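Local atomic coordinates of BlEst2 (PDB entry 6WPX), a protein that probably hydrolyses ester bonds, as an esterase or lipase of the alpha/beta-hydrolase clan with an autoinhibitory C-terminal domain. Residues D124-L129 and L241-N246; N133-V138 and H194-K199. All coordinates share one frame; numbering follows the deposited sequence.

Contact 1: residues D124-L129 and L241-N246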
# COMPACT_ATOMS: atom_id res chain seq x y z
N ASP A 124 -1.73 -6.46 12.56
CA ASP A 124 -2.69 -6.98 13.54
C ASP A 124 -1.93 -7.86 14.54
O ASP A 124 -2.24 -7.87 15.74
CB ASP A 124 -3.76 -7.85 12.85
CG ASP A 124 -4.59 -7.16 11.78
OD1 ASP A 124 -4.65 -5.90 11.78
OD2 ASP A 124 -5.26 -7.88 11.01
N SER A 125 -0.95 -8.61 14.03
CA SER A 125 -0.11 -9.50 14.84
C SER A 125 0.65 -8.75 15.89
O SER A 125 0.62 -9.14 17.06
CB SER A 125 0.82 -10.32 13.97
OG SER A 125 0.03 -11.24 13.24
N GLN A 126 1.32 -7.65 15.50
CA GLN A 126 2.10 -6.83 16.43
C GLN A 126 1.22 -6.19 17.43
O GLN A 126 1.59 -6.13 18.59
CB GLN A 126 2.87 -5.73 15.71
CG GLN A 126 4.26 -6.11 15.33
CD GLN A 126 5.13 -4.89 15.27
OE1 GLN A 126 4.77 -3.87 14.68
NE2 GLN A 126 6.33 -4.96 15.84
N SER A 127 0.06 -5.70 16.99
CA SER A 127 -0.92 -5.09 17.89
C SER A 127 -1.34 -6.12 18.93
O SER A 127 -1.36 -5.79 20.12
CB SER A 127 -2.12 -4.59 17.11
OG SER A 127 -3.14 -4.20 18.01
N ALA A 128 -1.68 -7.37 18.50
CA ALA A 128 -2.07 -8.44 19.42
C ALA A 128 -0.99 -8.65 20.46
O ALA A 128 -1.28 -8.61 21.65
CB ALA A 128 -2.31 -9.75 18.66
N LEU A 129 0.26 -8.79 20.04
CA LEU A 129 1.36 -9.06 20.97
C LEU A 129 1.75 -7.91 21.87
O LEU A 129 1.93 -8.11 23.06
CB LEU A 129 2.57 -9.56 20.19
CG LEU A 129 2.65 -11.08 20.00
CD1 LEU A 129 1.57 -11.58 19.10
CD2 LEU A 129 3.94 -11.45 19.41
N LEU A 241 10.84 -3.79 9.68
CA LEU A 241 10.81 -3.33 11.06
C LEU A 241 12.27 -3.07 11.49
O LEU A 241 13.16 -3.87 11.13
CB LEU A 241 10.12 -4.31 12.02
CG LEU A 241 8.61 -4.49 11.86
CD1 LEU A 241 8.14 -5.70 12.66
CD2 LEU A 241 7.87 -3.25 12.33
N PRO A 242 12.55 -1.97 12.23
CA PRO A 242 13.95 -1.64 12.55
C PRO A 242 14.73 -2.65 13.39
O PRO A 242 15.94 -2.75 13.22
CB PRO A 242 13.85 -0.28 13.28
CG PRO A 242 12.43 -0.16 13.71
CD PRO A 242 11.61 -0.94 12.71
N TYR A 243 14.06 -3.41 14.25
CA TYR A 243 14.68 -4.39 15.16
C TYR A 243 14.47 -5.81 14.64
O TYR A 243 14.81 -6.76 15.34
CB TYR A 243 14.01 -4.27 16.54
CG TYR A 243 12.52 -4.00 16.42
CD1 TYR A 243 11.62 -5.03 16.16
CD2 TYR A 243 12.02 -2.70 16.50
CE1 TYR A 243 10.26 -4.78 15.98
CE2 TYR A 243 10.67 -2.44 16.32
CZ TYR A 243 9.80 -3.48 16.05
OH TYR A 243 8.47 -3.24 15.90
N ALA A 244 13.85 -5.97 13.47
CA ALA A 244 13.58 -7.31 12.96
C ALA A 244 14.75 -7.88 12.16
O ALA A 244 15.64 -7.13 11.73
CB ALA A 244 12.34 -7.29 12.08
N THR A 245 14.72 -9.20 11.92
CA THR A 245 15.61 -9.83 10.97
C THR A 245 14.86 -9.57 9.67
O THR A 245 13.78 -10.10 9.44
CB THR A 245 15.79 -11.31 11.23
OG1 THR A 245 16.49 -11.48 12.45
CG2 THR A 245 16.57 -11.99 10.10
N ASN A 246 15.38 -8.64 8.88
CA ASN A 246 14.73 -8.25 7.64
C ASN A 246 15.37 -9.04 6.52
O ASN A 246 16.48 -8.71 6.07
CB ASN A 246 14.86 -6.73 7.46
CG ASN A 246 14.10 -5.98 8.52
OD1 ASN A 246 12.88 -6.12 8.64
ND2 ASN A 246 14.79 -5.15 9.27

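Contact 2: residues N133-V138 and H194-K199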
# COMPACT_ATOMS: atom_id res chain seq x y z
N ASN A 133 -1.11 -7.70 24.77
CA ASN A 133 -0.32 -8.64 25.58
C ASN A 133 -0.37 -10.12 25.13
O ASN A 133 -0.23 -11.02 25.97
CB ASN A 133 -0.74 -8.51 27.06
CG ASN A 133 -0.74 -7.09 27.54
OD1 ASN A 133 0.29 -6.41 27.52
ND2 ASN A 133 -1.90 -6.59 27.90
N ALA A 134 -0.54 -10.38 23.81
CA ALA A 134 -0.54 -11.75 23.29
C ALA A 134 0.86 -12.38 23.25
O ALA A 134 0.98 -13.57 22.94
CB ALA A 134 -1.19 -11.81 21.92
N TYR A 135 1.93 -11.60 23.58
CA TYR A 135 3.31 -12.12 23.56
C TYR A 135 3.46 -13.40 24.42
O TYR A 135 4.30 -14.24 24.13
CB TYR A 135 4.34 -11.04 23.96
CG TYR A 135 4.26 -10.62 25.41
CD1 TYR A 135 4.97 -11.30 26.39
CD2 TYR A 135 3.46 -9.56 25.81
CE1 TYR A 135 4.85 -10.95 27.74
CE2 TYR A 135 3.36 -9.18 27.14
CZ TYR A 135 4.05 -9.89 28.10
OH TYR A 135 3.94 -9.47 29.41
N HIS A 136 2.61 -13.55 25.47
CA HIS A 136 2.60 -14.73 26.36
C HIS A 136 2.40 -16.04 25.58
O HIS A 136 2.85 -17.09 26.02
CB HIS A 136 1.44 -14.60 27.38
CG HIS A 136 1.61 -13.47 28.36
ND1 HIS A 136 2.59 -13.50 29.34
CD2 HIS A 136 0.91 -12.32 28.49
CE1 HIS A 136 2.48 -12.37 30.00
NE2 HIS A 136 1.47 -11.63 29.53
N TYR A 137 1.70 -15.97 24.42
CA TYR A 137 1.29 -17.13 23.65
C TYR A 137 2.09 -17.36 22.39
O TYR A 137 1.87 -18.35 21.69
CB TYR A 137 -0.22 -17.02 23.33
CG TYR A 137 -1.05 -16.57 24.52
CD1 TYR A 137 -1.10 -17.34 25.68
CD2 TYR A 137 -1.69 -15.34 24.52
CE1 TYR A 137 -1.81 -16.90 26.80
CE2 TYR A 137 -2.40 -14.89 25.63
CZ TYR A 137 -2.46 -15.68 26.77
OH TYR A 137 -3.17 -15.27 27.88
N VAL A 138 3.00 -16.43 22.08
CA VAL A 138 3.75 -16.43 20.82
C VAL A 138 5.23 -16.41 21.04
O VAL A 138 5.73 -15.60 21.82
CB VAL A 138 3.26 -15.25 19.91
CG1 VAL A 138 4.07 -15.16 18.61
CG2 VAL A 138 1.77 -15.35 19.62
N HIS A 194 7.68 0.41 22.84
CA HIS A 194 6.80 -0.12 23.88
C HIS A 194 7.60 -1.26 24.56
O HIS A 194 8.22 -2.05 23.84
CB HIS A 194 5.52 -0.69 23.25
CG HIS A 194 4.45 -1.06 24.25
ND1 HIS A 194 4.56 -2.20 25.05
CD2 HIS A 194 3.27 -0.45 24.52
CE1 HIS A 194 3.47 -2.21 25.80
NE2 HIS A 194 2.66 -1.19 25.51
N PRO A 195 7.56 -1.39 25.91
CA PRO A 195 8.31 -2.48 26.56
C PRO A 195 7.99 -3.89 26.03
O PRO A 195 8.88 -4.73 25.99
CB PRO A 195 7.96 -2.34 28.05
CG PRO A 195 7.45 -0.98 28.22
CD PRO A 195 6.88 -0.52 26.90
N ASN A 196 6.75 -4.13 25.58
CA ASN A 196 6.37 -5.45 25.07
C ASN A 196 7.04 -5.84 23.75
O ASN A 196 7.07 -7.02 23.43
CB ASN A 196 4.85 -5.59 24.96
CG ASN A 196 4.18 -5.83 26.29
OD1 ASN A 196 4.82 -6.13 27.30
ND2 ASN A 196 2.86 -5.72 26.31
N ARG A 197 7.54 -4.86 22.97
CA ARG A 197 8.18 -5.09 21.68
C ARG A 197 9.37 -6.03 21.78
O ARG A 197 9.52 -6.92 20.95
CB ARG A 197 8.58 -3.76 21.02
CG ARG A 197 9.12 -3.90 19.58
CD ARG A 197 10.64 -4.09 19.57
NE ARG A 197 11.33 -2.85 19.90
CZ ARG A 197 12.64 -2.71 20.01
NH1 ARG A 197 13.16 -1.52 20.27
NH2 ARG A 197 13.45 -3.76 19.90
N LEU A 198 10.22 -5.83 22.81
CA LEU A 198 11.43 -6.61 23.08
C LEU A 198 11.18 -8.07 23.43
O LEU A 198 12.11 -8.87 23.36
CB LEU A 198 12.20 -5.96 24.25
CG LEU A 198 12.81 -4.59 23.99
CD1 LEU A 198 13.02 -3.83 25.30
CD2 LEU A 198 14.11 -4.70 23.18
N LYS A 199 9.96 -8.41 23.81
CA LYS A 199 9.62 -9.78 24.28
C LYS A 199 9.38 -10.78 23.15
O LYS A 199 9.10 -11.93 23.46
CB LYS A 199 8.41 -9.70 25.21
CG LYS A 199 8.67 -8.91 26.48
CD LYS A 199 7.55 -8.98 27.44
CE LYS A 199 7.56 -7.84 28.44
NZ LYS A 199 6.34 -7.86 29.26

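Contact 1: residues D124-L129 and L241-N246
Gln126 reaches out from helix 121-131 to meet Leu241 and Tyr243, two residues of the type I beta turn 241-244 that leads into strand 245-246. In the alpha/beta-hydrolase fold this joins a helix to the turn before an edge strand of the sheet: the helix follows strand 113-118 in the middle of the mixed sheet, while 245-246 is the outermost strand on one side of it. CB of Gln126 points toward the turn. From there the chain runs extended past CG (chi2 -152°), and this carries the amide to the hydroxyl of Tyr243, whose side chain comes from the opposite direction. Gln126 CD comes within 4.1 Å of Leu241 CD1. At the tip the amide splits its work. Gln126 NE2 donates to Tyr243 OH over 2.7 Å, the N-H pointing at the oxygen at 160° and the oxygen lying almost in the amide plane; NE2 in turn sits at the ring's edge, in its plane. Gln126 OE1 lies 3.9 Å from Leu241 CD2 and accepts from Arg188 on helix 181-191. Leu241 thus lays both methyls against the amide, its CD1 being 3.7 Å from Gln126 NE2. The tyrosine hydroxyl has a second partner in Asp192, so both polar ends of this buried glutamine lead into side chains at or just after helix 181-191. A leucine here would probably leave Tyr243 OH without its amide donor and Arg188 without this carbonyl acceptor. The turn itself is tied back by Asn246, whose OD1 takes the Leu241 N-H, with Leu241 N at 3.3 Å. Asn246 ND2 donates to Leu241 O over 2.8 Å, while Ala244 N, 3.2 Å from that same oxygen, approaches from the other face of the carbonyl plane.

Contact 2: residues N133-V138 and H194-K199
Two side-chain hydrogen bonds cross between Asn133, Tyr135 and their partners Asn196 and Lys199. In the first, Asn196 ND2 donates to Asn133 OD1 over 2.9 Å, bent to 131° at the hydrogen; the two amides stand nearly perpendicular, with planes 86° apart. ND2 also bonds to the backbone oxygen of Ile130. The second is weak: Lys199 NZ lies 2.9 Å from Tyr135 OH. The same nitrogen, Lys199 NZ, sits 3.0 Å from Asn196 OD1, which places it between the phenol and the amide.

The loop 133-138 is the return leg of a beta-alpha-beta unit, running from helix 121-131 into strand 138-144. Segment 194-199, which includes the 3-10 turn 197-199, does the equivalent job between helix 181-191 and the neighbouring parallel strand 201-205.

Van der Waals contact centres on the Tyr135 ring. With CG between the backbone N and the carbonyl carbon (chi1 68°), this ring stands where Lys199 can pass over one face, its CD 3.7 Å from the ring centroid in a CH-pi contact, and the extended lysine chain then carries NZ to the hydroxyl. His136 CD2 approaches the opposite face, toward the rim. Asn196 crosses the tyrosine at about a right angle, bringing its OD1 obliquely to within 3.4 Å of Tyr135 CE2.

Within its own loop, Asn196 N donates to His194 ND1 over 3.0 Å, in the plane of the imidazole.

How the contacts relate
From the N terminus the chain first lays down 124-129 on helix 121-131, then turns at once through 133-138 into strand 138-144. After the intervening helices, segment 194-199 comes back to 133-138 and closes contact 2; further on, 241-246 returns to the helix and closes contact 1. The smaller loop therefore lies wholly within the larger one, and the two do not cross. Together they tie helix 121-131 and its exit turn to the approaches of strands 201-205 and 245-246. The contacts, with centres about 10 Å apart, also meet directly: Ala134 N probably bonds to Ala128 O, and Arg197 packs against Tyr243.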